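Local coordinates for protein putative NADPH:quinone oxidoreductase (Ralstonia eutropha, PDB 3IUP) that binds NADPH and probably uses it to reduce quinones, as a putative NADPH:quinone oxidoreductase with an alcohol dehydrogenase GroES-like domain, at residues Ala41-Pro46 / Asp149-Phe154; Ser340-Glu345 / Gly366-Ile371. All blocks are in the same frame, centred on the assembly; numbering follows the deposited sequence.

The two contacts lie side by side near where the GroES-like region probably meets the NADPH-binding part of the chain, their centres about 9 Å apart. They share a sheet, in which strands 34-43 and 369-372 are antiparallel neighbours, and Ser42 N lies 2.7 Å from Ile371 O in a probable hydrogen bond. A second tie is the probable bond between Ser152 OG of contact 1 and Tyr342 OH of contact 2, 2.6 Å long. Toward the cofactor, Lys368 of contact 2 grips NADPH and is held in turn by Asn45 of contact 1, while Pro46 touches the cofactor and the side chain of Pro43 stays about 8 Å from it.

Contact 1 (Ala41-Pro46 / Asp149-Phe154)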
loop_
_atom_site.group_PDB
_atom_site.type_symbol
_atom_site.label_atom_id
_atom_site.label_comp_id
_atom_site.label_asym_id
_atom_site.label_seq_id
_atom_site.Cartn_x
_atom_site.Cartn_y
_atom_site.Cartn_z
ATOM N N ALA A 41 -24.032 -28.527 5.673
ATOM C CA ALA A 41 -23.895 -27.448 4.685
ATOM C C ALA A 41 -22.572 -26.733 4.905
ATOM O O ALA A 41 -22.326 -26.199 5.985
ATOM C CB ALA A 41 -25.041 -26.454 4.745
ATOM N N SER A 42 -21.733 -26.696 3.885
ATOM C CA SER A 42 -20.481 -25.962 3.962
ATOM C C SER A 42 -20.119 -25.455 2.554
ATOM O O SER A 42 -20.071 -26.241 1.622
ATOM C CB SER A 42 -19.397 -26.880 4.512
ATOM O OG SER A 42 -18.153 -26.266 4.612
ATOM N N PRO A 43 -19.845 -24.158 2.412
ATOM C CA PRO A 43 -19.651 -23.605 1.089
ATOM C C PRO A 43 -18.243 -23.840 0.598
ATOM O O PRO A 43 -17.330 -23.973 1.406
ATOM C CB PRO A 43 -19.916 -22.115 1.318
ATOM C CG PRO A 43 -19.408 -21.874 2.683
ATOM C CD PRO A 43 -19.808 -23.113 3.442
ATOM N N LEU A 44 -18.079 -23.887 -0.733
ATOM C CA LEU A 44 -16.788 -23.862 -1.385
ATOM C C LEU A 44 -16.458 -22.417 -1.758
ATOM O O LEU A 44 -16.895 -21.893 -2.790
ATOM C CB LEU A 44 -16.810 -24.735 -2.639
ATOM C CG LEU A 44 -16.596 -26.209 -2.368
ATOM C CD1 LEU A 44 -17.230 -27.053 -3.477
ATOM C CD2 LEU A 44 -15.079 -26.489 -2.230
ATOM N N ASN A 45 -15.776 -21.735 -0.868
ATOM C CA ASN A 45 -15.433 -20.340 -1.077
ATOM C C ASN A 45 -14.012 -20.308 -1.698
ATOM O O ASN A 45 -13.219 -21.273 -1.551
ATOM C CB ASN A 45 -15.414 -19.596 0.236
ATOM C CG ASN A 45 -16.768 -19.448 0.894
ATOM O OD1 ASN A 45 -17.815 -19.282 0.227
ATOM N ND2 ASN A 45 -16.759 -19.479 2.269
ATOM N N PRO A 46 -13.642 -19.183 -2.313
ATOM C CA PRO A 46 -12.294 -19.039 -2.896
ATOM C C PRO A 46 -11.161 -19.301 -1.914
ATOM O O PRO A 46 -10.214 -19.968 -2.284
ATOM C CB PRO A 46 -12.302 -17.587 -3.397
ATOM C CG PRO A 46 -13.744 -17.384 -3.821
ATOM C CD PRO A 46 -14.487 -18.012 -2.623
ATOM N N ASP A 149 -29.191 -22.453 5.100
ATOM C CA ASP A 149 -29.412 -21.036 5.387
ATOM C C ASP A 149 -28.269 -20.388 6.180
ATOM O O ASP A 149 -28.022 -19.206 6.032
ATOM C CB ASP A 149 -30.758 -20.807 6.154
ATOM C CG ASP A 149 -31.984 -21.142 5.322
ATOM O OD1 ASP A 149 -31.933 -21.021 4.068
ATOM O OD2 ASP A 149 -33.020 -21.536 5.909
ATOM N N GLY A 150 -27.579 -21.159 7.012
ATOM C CA GLY A 150 -26.490 -20.647 7.828
ATOM C C GLY A 150 -25.095 -21.061 7.455
ATOM O O GLY A 150 -24.157 -20.783 8.185
ATOM N N ALA A 151 -24.950 -21.717 6.317
ATOM C CA ALA A 151 -23.683 -22.338 5.926
ATOM C C ALA A 151 -22.559 -21.319 5.728
ATOM O O ALA A 151 -21.378 -21.657 5.833
ATOM C CB ALA A 151 -23.904 -23.106 4.649
ATOM N N SER A 152 -22.975 -20.109 5.359
ATOM C CA SER A 152 -22.059 -19.046 4.968
ATOM C C SER A 152 -22.205 -17.879 5.926
ATOM O O SER A 152 -22.185 -16.733 5.507
ATOM C CB SER A 152 -22.388 -18.599 3.538
ATOM O OG SER A 152 -22.046 -19.617 2.594
ATOM N N SER A 153 -22.347 -18.163 7.220
ATOM C CA SER A 153 -22.646 -17.115 8.201
ATOM C C SER A 153 -21.442 -16.241 8.538
ATOM O O SER A 153 -21.605 -15.141 9.095
ATOM C CB SER A 153 -23.143 -17.751 9.513
ATOM O OG SER A 153 -24.411 -18.289 9.312
ATOM N N PHE A 154 -20.242 -16.737 8.299
ATOM C CA PHE A 154 -19.049 -16.031 8.793
ATOM C C PHE A 154 -18.276 -15.276 7.718
ATOM O O PHE A 154 -18.088 -14.053 7.814
ATOM C CB PHE A 154 -18.117 -16.982 9.537
ATOM C CG PHE A 154 -18.680 -17.524 10.818
ATOM C CD1 PHE A 154 -18.390 -16.906 12.024
ATOM C CD2 PHE A 154 -19.448 -18.681 10.832
ATOM C CE1 PHE A 154 -18.877 -17.420 13.239
ATOM C CE2 PHE A 154 -19.941 -19.199 12.019
ATOM C CZ PHE A 154 -19.659 -18.572 13.232
HETATM O O HOH W 1 -20.158 -18.399 1.182
#
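The end of strand 34-43 packs against the type I turn Gly150-Ser153, with Ser42 and Ala151 closest in backbone at 5.2 Å between CA atoms. The Ala41 and Ala151 methyls touch side-on, CB to CB 3.5 Å, a snug fit between small side chains. One step along, the Pro43 ring packs against the turn: its CD is 3.2 Å from Ala151 O, and its CG lies 3.5 Å from Ser152 OG. With OG anti to its own carbonyl carbon (chi1 -70°), Ser152 brings its hydroxyl over the CB-CG side of that ring. The same hydroxyl is hydrogen-bonded to Tyr342 and, at 2.7 Å, to a water; the water donates to Asn45 OD1, also 2.7 Å away, and so bridges the segments. Asn45 OD1 further accepts from Lys368, and its ND2 gives to Glu97. Within the turn, Ser153 OG donates to Gly150 O over 2.7 Å, from a position tilted 35° out of the carbonyl plane. Direct contact here is thus by van der Waals touch, while polar linkage across the segments runs through one bridging water, which ties the turn to the asparagine holding the cofactor-binding lysine.

Contact 2 (Ser340-Glu345 / Gly366-Ile371); sequences SHYSKE and GEKYLI. With NDP (NADPH dihydro-nicotinamide-adenine-dinucleotide phosphate), chain C.
Leu370 lies over one face of the Tyr342 ring, its CD1 4.0 Å from the centroid and shifted toward the rim, in a CH-pi contact. The leucine's first torsion sets CG anti to the backbone N and beside the ring; the second (chi2 66°) sends CD1 over the face, leaving CD2 near both Tyr342 CD2 and Glu345 OE1. Lys368 runs alongside the same tyrosine, pointing the same way, with CD 3.8 Å from Tyr342 CE1. Bends at its last two torsions then turn the lysine chain aside, and NZ donates to NADPH O2N over 2.6 Å, setting its charge against the nicotinamide-side phosphate.

A second CH-pi contact lies on the other face of the strand pair. Lys344 CB sits over the centre of the Tyr369 ring, 3.9 Å from its centroid, and the lysine continues beside the ring until CD meets Tyr369 OH. Ser343 OG approaches this ring obliquely and shares a water with Glu367 OE1; another water links His341 O to Lys368 N.

The strands pair in parallel register at Glu345 and Leu370, though the segments as a whole diverge. Ser343 N donates to Lys368 O over 2.8 Å, bent to 147°. Leu370 N reaches Lys344 O more directly, at 2.9 Å and 174°. Lys344 N is buried without a partner.

Strand 369-372 has 344-347 along one edge and also pairs, antiparallel, with 34-43, where Tyr369 and Leu44 are joined by a backbone hydrogen bond. Helix 354-360 packs through Met356 and Val359 against Tyr369, helix 183-195 meets Lys368 through Asn183, and Ala151 touches Leu370 from the neighbouring turn.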
loop_
_atom_site.group_PDB
_atom_site.type_symbol
_atom_site.label_atom_id
_atom_site.label_comp_id
_atom_site.label_asym_id
_atom_site.label_seq_id
_atom_site.Cartn_x
_atom_site.Cartn_y
_atom_site.Cartn_z
ATOM N N SER A 340 -27.224 -15.971 0.745
ATOM C CA SER A 340 -26.268 -16.507 -0.242
ATOM C C SER A 340 -26.941 -17.442 -1.237
ATOM O O SER A 340 -27.656 -18.354 -0.833
ATOM C CB SER A 340 -25.192 -17.343 0.439
ATOM O OG SER A 340 -24.366 -16.571 1.255
ATOM N N HIS A 341 -26.615 -17.273 -2.517
ATOM C CA HIS A 341 -27.094 -18.187 -3.560
ATOM C C HIS A 341 -26.039 -19.243 -3.882
ATOM O O HIS A 341 -24.859 -18.912 -4.007
ATOM C CB HIS A 341 -27.390 -17.411 -4.848
ATOM C CG HIS A 341 -27.685 -18.294 -6.028
ATOM N ND1 HIS A 341 -28.896 -18.952 -6.177
ATOM C CD2 HIS A 341 -26.934 -18.628 -7.112
ATOM C CE1 HIS A 341 -28.872 -19.659 -7.299
ATOM N NE2 HIS A 341 -27.694 -19.484 -7.881
ATOM N N TYR A 342 -26.458 -20.504 -4.011
ATOM C CA TYR A 342 -25.578 -21.559 -4.517
ATOM C C TYR A 342 -26.193 -22.131 -5.773
ATOM O O TYR A 342 -27.411 -22.264 -5.840
ATOM C CB TYR A 342 -25.444 -22.675 -3.488
ATOM C CG TYR A 342 -25.123 -22.143 -2.116
ATOM C CD1 TYR A 342 -23.828 -21.715 -1.794
ATOM C CD2 TYR A 342 -26.103 -21.999 -1.171
ATOM C CE1 TYR A 342 -23.536 -21.226 -0.524
ATOM C CE2 TYR A 342 -25.831 -21.495 0.086
ATOM C CZ TYR A 342 -24.542 -21.109 0.410
ATOM O OH TYR A 342 -24.309 -20.595 1.661
ATOM N N SER A 343 -25.385 -22.493 -6.749
ATOM C CA SER A 343 -25.915 -23.083 -7.965
ATOM C C SER A 343 -26.121 -24.583 -7.841
ATOM O O SER A 343 -26.849 -25.161 -8.604
ATOM C CB SER A 343 -25.030 -22.741 -9.163
ATOM O OG SER A 343 -23.755 -23.328 -9.035
ATOM N N LYS A 344 -25.472 -25.239 -6.879
ATOM C CA LYS A 344 -25.608 -26.684 -6.734
ATOM C C LYS A 344 -25.223 -27.097 -5.305
ATOM O O LYS A 344 -24.360 -26.463 -4.695
ATOM C CB LYS A 344 -24.715 -27.404 -7.748
ATOM C CG LYS A 344 -25.035 -28.895 -7.986
ATOM C CD LYS A 344 -24.148 -29.397 -9.169
ATOM C CE LYS A 344 -24.536 -30.787 -9.666
ATOM N NZ LYS A 344 -25.775 -30.740 -10.541
ATOM N N GLU A 345 -25.904 -28.099 -4.761
ATOM C CA GLU A 345 -25.486 -28.739 -3.512
ATOM C C GLU A 345 -24.943 -30.119 -3.837
ATOM O O GLU A 345 -25.632 -30.921 -4.499
ATOM C CB GLU A 345 -26.640 -28.862 -2.538
ATOM C CG GLU A 345 -26.265 -29.579 -1.238
ATOM C CD GLU A 345 -27.380 -29.619 -0.205
ATOM O OE1 GLU A 345 -27.799 -28.547 0.268
ATOM O OE2 GLU A 345 -27.815 -30.717 0.178
ATOM N N GLY A 366 -22.617 -16.295 -9.454
ATOM C CA GLY A 366 -23.798 -17.169 -9.301
ATOM C C GLY A 366 -23.547 -18.662 -9.482
ATOM O O GLY A 366 -24.499 -19.448 -9.722
ATOM N N GLU A 367 -22.283 -19.064 -9.338
ATOM C CA GLU A 367 -21.913 -20.454 -9.484
ATOM C C GLU A 367 -21.097 -20.907 -8.284
ATOM O O GLU A 367 -20.080 -21.567 -8.472
ATOM C CB GLU A 367 -21.171 -20.706 -10.807
ATOM C CG GLU A 367 -22.047 -20.387 -12.016
ATOM C CD GLU A 367 -21.483 -20.827 -13.349
ATOM O OE1 GLU A 367 -21.322 -22.058 -13.544
ATOM O OE2 GLU A 367 -21.238 -19.927 -14.224
ATOM N N LYS A 368 -21.541 -20.526 -7.082
ATOM C CA LYS A 368 -20.994 -21.065 -5.850
ATOM C C LYS A 368 -21.652 -22.411 -5.495
ATOM O O LYS A 368 -22.874 -22.553 -5.552
ATOM C CB LYS A 368 -21.128 -20.097 -4.700
ATOM C CG LYS A 368 -20.346 -20.551 -3.439
ATOM C CD LYS A 368 -20.520 -19.635 -2.250
ATOM C CE LYS A 368 -19.829 -18.272 -2.449
ATOM N NZ LYS A 368 -18.367 -18.372 -2.431
ATOM N N TYR A 369 -20.822 -23.382 -5.145
ATOM C CA TYR A 369 -21.297 -24.718 -4.795
ATOM C C TYR A 369 -21.355 -24.863 -3.271
ATOM O O TYR A 369 -20.482 -24.362 -2.583
ATOM C CB TYR A 369 -20.384 -25.793 -5.390
ATOM C CG TYR A 369 -20.692 -26.197 -6.822
ATOM C CD1 TYR A 369 -21.173 -25.293 -7.754
ATOM C CD2 TYR A 369 -20.483 -27.518 -7.233
ATOM C CE1 TYR A 369 -21.454 -25.712 -9.064
ATOM C CE2 TYR A 369 -20.757 -27.941 -8.524
ATOM C CZ TYR A 369 -21.248 -27.030 -9.431
ATOM O OH TYR A 369 -21.496 -27.479 -10.705
ATOM N N LEU A 370 -22.360 -25.589 -2.786
ATOM C CA LEU A 370 -22.547 -25.895 -1.348
ATOM C C LEU A 370 -22.302 -27.385 -1.184
ATOM O O LEU A 370 -22.827 -28.180 -1.961
ATOM C CB LEU A 370 -23.956 -25.589 -0.926
ATOM C CG LEU A 370 -24.285 -25.744 0.556
ATOM C CD1 LEU A 370 -23.495 -24.694 1.358
ATOM C CD2 LEU A 370 -25.812 -25.618 0.762
ATOM N N ILE A 371 -21.486 -27.762 -0.214
ATOM C CA ILE A 371 -21.274 -29.163 0.086
ATOM C C ILE A 371 -22.155 -29.555 1.237
ATOM O O ILE A 371 -22.248 -28.844 2.267
ATOM C CB ILE A 371 -19.811 -29.465 0.478
ATOM C CG1 ILE A 371 -18.824 -29.082 -0.627
ATOM C CG2 ILE A 371 -19.599 -30.982 0.867
ATOM C CD1 ILE A 371 -17.373 -28.909 -0.099
HETATM P PA NDP C . -18.119 -15.562 -5.605
HETATM O O1A NDP C . -19.500 -15.483 -5.179
HETATM O O2A NDP C . -17.580 -16.858 -6.073
HETATM O O5B NDP C . -18.000 -14.449 -6.825
HETATM C C5B NDP C . -16.694 -14.246 -7.377
HETATM C C4B NDP C . -16.752 -13.076 -8.311
HETATM O O4B NDP C . -15.446 -12.910 -8.782
HETATM C C3B NDP C . -17.678 -13.307 -9.516
HETATM O O3B NDP C . -18.561 -12.240 -9.792
HETATM C C2B NDP C . -16.694 -13.433 -10.700
HETATM O O2B NDP C . -17.180 -12.888 -11.927
HETATM C C1B NDP C . -15.516 -12.619 -10.183
HETATM N N9A NDP C . -14.230 -13.014 -10.773
HETATM C C8A NDP C . -13.744 -14.305 -10.826
HETATM N N7A NDP C . -12.508 -14.278 -11.356
HETATM C C5A NDP C . -12.176 -12.966 -11.638
HETATM C C6A NDP C . -11.048 -12.331 -12.195
HETATM N N6A NDP C . -9.984 -12.997 -12.678
HETATM N N1A NDP C . -11.051 -10.958 -12.331
HETATM C C2A NDP C . -12.128 -10.209 -11.971
HETATM N N3A NDP C . -13.227 -10.832 -11.425
HETATM C C4A NDP C . -13.255 -12.176 -11.263
HETATM O O3 NDP C . -17.037 -15.062 -4.512
HETATM P PN NDP C . -17.316 -14.721 -3.014
HETATM O O1N NDP C . -18.369 -13.756 -2.815
HETATM O O2N NDP C . -17.394 -15.958 -2.165
HETATM O O5D NDP C . -15.904 -13.998 -2.642
HETATM C C5D NDP C . -15.634 -12.685 -3.158
HETATM C C4D NDP C . -14.172 -12.329 -2.911
HETATM O O4D NDP C . -14.058 -11.986 -1.514
HETATM C C3D NDP C . -13.142 -13.439 -3.207
HETATM O O3D NDP C . -11.962 -12.909 -3.776
HETATM C C2D NDP C . -12.835 -13.951 -1.810
HETATM O O2D NDP C . -11.591 -14.619 -1.659
HETATM C C1D NDP C . -12.871 -12.624 -1.047
HETATM N N1N NDP C . -12.930 -12.788 0.424
HETATM C C2N NDP C . -11.834 -12.387 1.113
HETATM C C3N NDP C . -11.766 -12.506 2.476
HETATM C C7N NDP C . -10.591 -11.928 3.241
HETATM O O7N NDP C . -10.548 -12.207 4.604
HETATM N N7N NDP C . -9.604 -11.209 2.688
HETATM C C4N NDP C . -12.993 -12.813 3.243
HETATM C C5N NDP C . -14.165 -13.224 2.387
HETATM C C6N NDP C . -14.087 -13.185 1.000
HETATM P P2B NDP C . -17.088 -13.738 -13.331
HETATM O O1X NDP C . -18.450 -14.422 -13.518
HETATM O O2X NDP C . -15.962 -14.767 -13.323
HETATM O O3X NDP C . -16.834 -12.656 -14.391
HETATM O O HOH W 2 -23.590 -18.447 -6.384
HETATM O O HOH W 3 -22.949 -23.582 -11.975
#